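Local coordinates for transcription regulator, Crp family (Thermus thermophilus, PDB 4EV0), which activates transcription from six promoters in a cAMP-dependent manner, working as a homodimer that binds DNA through winged helix-turn-helix domains, at residues A205-L208 / E209-F213; S181-L184 / H185-E189. All blocks are in the same frame, centred on the assembly; numbering follows the deposited sequence.

Contact 1: residues A205-L208 / E209-F213; sequences AALL and EEIAF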
loop_
_atom_site.group_PDB
_atom_site.type_symbol
_atom_site.label_atom_id
_atom_site.label_comp_id
_atom_site.label_asym_id
_atom_site.label_seq_id
_atom_site.Cartn_x
_atom_site.Cartn_y
_atom_site.Cartn_z
ATOM N N ALA B 205 14.718 32.957 8.429
ATOM C CA ALA B 205 15.417 32.048 7.526
ATOM C C ALA B 205 16.360 31.089 8.243
ATOM O O ALA B 205 16.445 29.914 7.884
ATOM C CB ALA B 205 16.161 32.824 6.461
ATOM N N ALA B 206 17.062 31.578 9.256
ATOM C CA ALA B 206 18.013 30.739 9.964
ATOM C C ALA B 206 17.270 29.687 10.742
ATOM O O ALA B 206 17.715 28.542 10.823
ATOM C CB ALA B 206 18.896 31.576 10.908
ATOM N N LEU B 207 16.146 30.078 11.335
ATOM C CA LEU B 207 15.365 29.145 12.136
ATOM C C LEU B 207 14.738 28.093 11.220
ATOM O O LEU B 207 14.596 26.920 11.593
ATOM C CB LEU B 207 14.291 29.888 12.923
ATOM C CG LEU B 207 13.443 29.051 13.883
ATOM C CD1 LEU B 207 14.332 28.091 14.668
ATOM C CD2 LEU B 207 12.640 29.946 14.832
ATOM N N LEU B 208 14.379 28.527 10.015
ATOM C CA LEU B 208 13.839 27.632 9.008
ATOM C C LEU B 208 14.890 26.590 8.636
ATOM O O LEU B 208 14.609 25.392 8.634
ATOM C CB LEU B 208 13.413 28.415 7.767
ATOM C CG LEU B 208 12.848 27.553 6.649
ATOM C CD1 LEU B 208 11.414 27.127 6.987
ATOM C CD2 LEU B 208 12.901 28.267 5.283
ATOM N N GLU B 209 16.102 27.056 8.343
ATOM C CA GLU B 209 17.197 26.177 7.957
ATOM C C GLU B 209 17.463 25.187 9.083
ATOM O O GLU B 209 17.751 24.016 8.849
ATOM C CB GLU B 209 18.451 26.993 7.639
ATOM C CG GLU B 209 19.526 26.231 6.855
ATOM C CD GLU B 209 20.585 27.153 6.241
ATOM O OE1 GLU B 209 20.882 28.218 6.839
ATOM O OE2 GLU B 209 21.115 26.812 5.157
ATOM N N GLU B 210 17.331 25.657 10.314
ATOM C CA GLU B 210 17.475 24.777 11.466
ATOM C C GLU B 210 16.397 23.704 11.455
ATOM O O GLU B 210 16.672 22.536 11.705
ATOM C CB GLU B 210 17.422 25.567 12.783
ATOM C CG GLU B 210 18.638 26.445 13.057
ATOM C CD GLU B 210 18.736 26.874 14.522
ATOM O OE1 GLU B 210 17.707 26.828 15.236
ATOM O OE2 GLU B 210 19.847 27.251 14.965
ATOM N N ILE B 211 15.165 24.114 11.172
ATOM C CA ILE B 211 14.043 23.181 11.141
ATOM C C ILE B 211 14.190 22.163 10.003
ATOM O O ILE B 211 13.879 20.985 10.192
ATOM C CB ILE B 211 12.671 23.915 11.059
ATOM C CG1 ILE B 211 12.429 24.724 12.337
ATOM C CG2 ILE B 211 11.533 22.911 10.876
ATOM C CD1 ILE B 211 11.238 25.655 12.266
ATOM N N ALA B 212 14.679 22.614 8.841
ATOM C CA ALA B 212 14.861 21.728 7.688
ATOM C C ALA B 212 15.821 20.585 8.021
ATOM O O ALA B 212 15.606 19.432 7.634
ATOM C CB ALA B 212 15.355 22.494 6.478
ATOM N N PHE B 213 16.873 20.909 8.761
ATOM C CA PHE B 213 17.891 19.920 9.076
ATOM C C PHE B 213 17.683 19.289 10.427
ATOM O O PHE B 213 18.567 18.609 10.942
ATOM C CB PHE B 213 19.281 20.518 8.934
ATOM C CG PHE B 213 19.579 20.925 7.540
ATOM C CD1 PHE B 213 19.692 19.961 6.542
ATOM C CD2 PHE B 213 19.676 22.260 7.194
ATOM C CE1 PHE B 213 19.955 20.321 5.228
ATOM C CE2 PHE B 213 19.935 22.630 5.880
ATOM C CZ PHE B 213 20.073 21.657 4.894
#

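Contact 2: residues S181-L184 / H185-E189; sequences SRVL and HALAE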
loop_
_atom_site.group_PDB
_atom_site.type_symbol
_atom_site.label_atom_id
_atom_site.label_comp_id
_atom_site.label_asym_id
_atom_site.label_seq_id
_atom_site.Cartn_x
_atom_site.Cartn_y
_atom_site.Cartn_z
ATOM N N SER B 181 -0.249 22.260 4.068
ATOM C CA SER B 181 -1.037 23.285 4.746
ATOM C C SER B 181 -0.917 23.109 6.250
ATOM O O SER B 181 -0.765 24.082 6.983
ATOM C CB SER B 181 -2.508 23.274 4.311
ATOM O OG SER B 181 -2.627 23.539 2.927
ATOM N N ARG B 182 -0.973 21.863 6.702
ATOM C CA ARG B 182 -0.805 21.565 8.120
ATOM C C ARG B 182 0.541 22.070 8.631
ATOM O O ARG B 182 0.618 22.706 9.678
ATOM C CB ARG B 182 -0.926 20.063 8.373
ATOM C CG ARG B 182 -2.327 19.496 8.183
ATOM C CD ARG B 182 -2.353 17.989 8.494
ATOM N NE ARG B 182 -1.883 17.698 9.854
ATOM C CZ ARG B 182 -1.393 16.523 10.246
ATOM N NH1 ARG B 182 -1.296 15.522 9.374
ATOM N NH2 ARG B 182 -0.992 16.350 11.506
ATOM N N VAL B 183 1.597 21.781 7.879
ATOM C CA VAL B 183 2.939 22.215 8.246
ATOM C C VAL B 183 3.099 23.731 8.214
ATOM O O VAL B 183 3.674 24.324 9.129
ATOM C CB VAL B 183 4.013 21.581 7.337
ATOM C CG1 VAL B 183 5.372 22.262 7.557
ATOM C CG2 VAL B 183 4.106 20.085 7.598
ATOM N N LEU B 184 2.579 24.360 7.163
ATOM C CA LEU B 184 2.644 25.811 7.038
ATOM C C LEU B 184 1.898 26.516 8.161
ATOM O O LEU B 184 2.340 27.556 8.648
ATOM C CB LEU B 184 2.106 26.254 5.683
ATOM C CG LEU B 184 3.066 26.037 4.521
ATOM C CD1 LEU B 184 2.387 26.395 3.209
ATOM C CD2 LEU B 184 4.335 26.875 4.747
ATOM N N HIS B 185 0.777 25.954 8.590
ATOM C CA HIS B 185 0.056 26.566 9.696
ATOM C C HIS B 185 0.838 26.460 11.010
ATOM O O HIS B 185 0.882 27.416 11.785
ATOM C CB HIS B 185 -1.381 26.049 9.782
ATOM C CG HIS B 185 -2.270 26.616 8.714
ATOM N ND1 HIS B 185 -2.625 27.952 8.675
ATOM C CD2 HIS B 185 -2.842 26.045 7.627
ATOM C CE1 HIS B 185 -3.394 28.170 7.622
ATOM N NE2 HIS B 185 -3.540 27.030 6.968
ATOM N N ALA B 186 1.494 25.322 11.228
ATOM C CA ALA B 186 2.403 25.173 12.367
ATOM C C ALA B 186 3.622 26.110 12.271
ATOM O O ALA B 186 4.028 26.708 13.269
ATOM C CB ALA B 186 2.840 23.730 12.527
ATOM N N LEU B 187 4.192 26.247 11.071
ATOM C CA LEU B 187 5.320 27.164 10.860
ATOM C C LEU B 187 4.936 28.623 11.073
ATOM O O LEU B 187 5.756 29.418 11.527
ATOM C CB LEU B 187 5.931 26.982 9.469
ATOM C CG LEU B 187 6.738 25.698 9.261
ATOM C CD1 LEU B 187 7.281 25.576 7.839
ATOM C CD2 LEU B 187 7.877 25.607 10.289
ATOM N N ALA B 188 3.692 28.976 10.751
ATOM C CA ALA B 188 3.207 30.333 10.992
ATOM C C ALA B 188 2.971 30.594 12.484
ATOM O O ALA B 188 3.298 31.674 12.988
ATOM C CB ALA B 188 1.942 30.619 10.187
ATOM N N GLU B 189 2.410 29.603 13.176
ATOM C CA GLU B 189 2.228 29.647 14.632
ATOM C C GLU B 189 3.561 29.809 15.383
ATOM O O GLU B 189 3.618 30.405 16.460
ATOM C CB GLU B 189 1.485 28.387 15.107
ATOM C CG GLU B 189 1.385 28.218 16.624
ATOM C CD GLU B 189 0.411 27.113 17.027
ATOM O OE1 GLU B 189 -0.600 26.929 16.311
ATOM O OE2 GLU B 189 0.659 26.429 18.052
#

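Contact 1: residues A205-L208 / E209-F213
The flat carboxylate of Glu210 meets Leu207 through one oxygen: OE1 lies 3.6 Å from Leu207 CD1, and the two side chains cross obliquely. Carbon and oxygen touch there by van der Waals contact. Glu210 turns CG anti to its own carbonyl carbon (chi1 -71°). This swings the chain back along the helix, and CG comes to 3.2 Å from Ala206 O. The other flat group is the ring of Phe213. At its edge, in the ring plane, sits Glu209 CG, 3.8 Å from Phe213 CE2. The same ring makes a cation-pi contact with Arg155 of the second subunit.

The apolar pair is Leu207 and Ile211, one turn apart. Leu207 CG and Ile211 CD1 stand 4.4 Å from each other, a loose fit. Ile211 CG1 lies nearer the backbone, 3.2 Å from Leu207 O. The backbone bonds are the regular i to i+4 set. The first runs from Glu209 N to Ala205 O at 2.9 Å. The last, from Ala212 N to Leu208 O, is 2.8 Å long. Phe213 leaves helical geometry, yet its N still reaches Glu209 O at 3.2 Å.

Near the end of the helix, other groups take the carbonyls. Ile211 O accepts a bond from Asn144 ND2, and Ala212 O is bonded to Tyr148 OH of the second subunit. Leu208 packs on Val192. Leu208 and Ile211 are buried while Glu209 and Glu210 are partly exposed, so the closing helix of this winged helix domain is amphipathic. Where its own i to i+4 bonding runs out, side chains satisfy its last carbonyls, and one of these comes from the second subunit. The last turn is thereby part of the dimer contact.

Contact 2: residues S181-L184 / H185-E189
His185 and Leu184 have the most surface buried here, and Leu187 adds an apolar link back to Val183, one turn earlier. His185 reaches back to Ser181: its CG is anti to the carbonyl carbon (chi1 -74°), which brings the ring back beside the preceding turn, oblique to the Ser181 carbonyl. Its CD2 comes to 2.9 Å from Ser181 O, a short carbon-to-oxygen approach. That carbonyl also accepts the backbone bond from His185 N, at 2.9 Å. Ser181 OG is hydrogen-bonded to His166 ND1.

Leu184 O takes the backbone bond from Ala188 N at 2.9 Å. Leu187 lies alongside Val183, both pointing the same way. Leu187 CD1 is 3.8 Å from Val183 CG1. The same methyl is 4.5 Å from Leu184 CD2, a looser touch. A serine in place of Leu187 would probably open a gap beside Val183 CG1 and Leu184 CD2. Leu187 N bonds to Val183 O at 2.8 Å.

Helix 177-189 is the second helix of the predicted helix-turn-helix. Leu184 faces His166 and Leu169 of helix 166-173, Val183 and Leu187 rest on helix 139-154, and His185 and Ala188 touch strand 193-196.

Overall arrangement
Following the chain from the N terminus, helix 139-154 and helix 166-173 come before either contact. Contact 2 comes next, on helix 177-189. The chain then forms strands 193-196 and 199-202 and enters helix 205-212, which carries contact 1. Each contact lies within one unbroken stretch, so neither closes a long loop. They follow in series, and neither nests in nor crosses the other. Their centres are about 14 Å apart, and they meet where Ile211 CD1 packs 3.9 Å from Leu187 CD2. Both helices also rest on helix 139-154. The Ile211-Leu187 touch joins the second helix of the predicted helix-turn-helix to the C-terminal helix, whose last turn meets the second subunit.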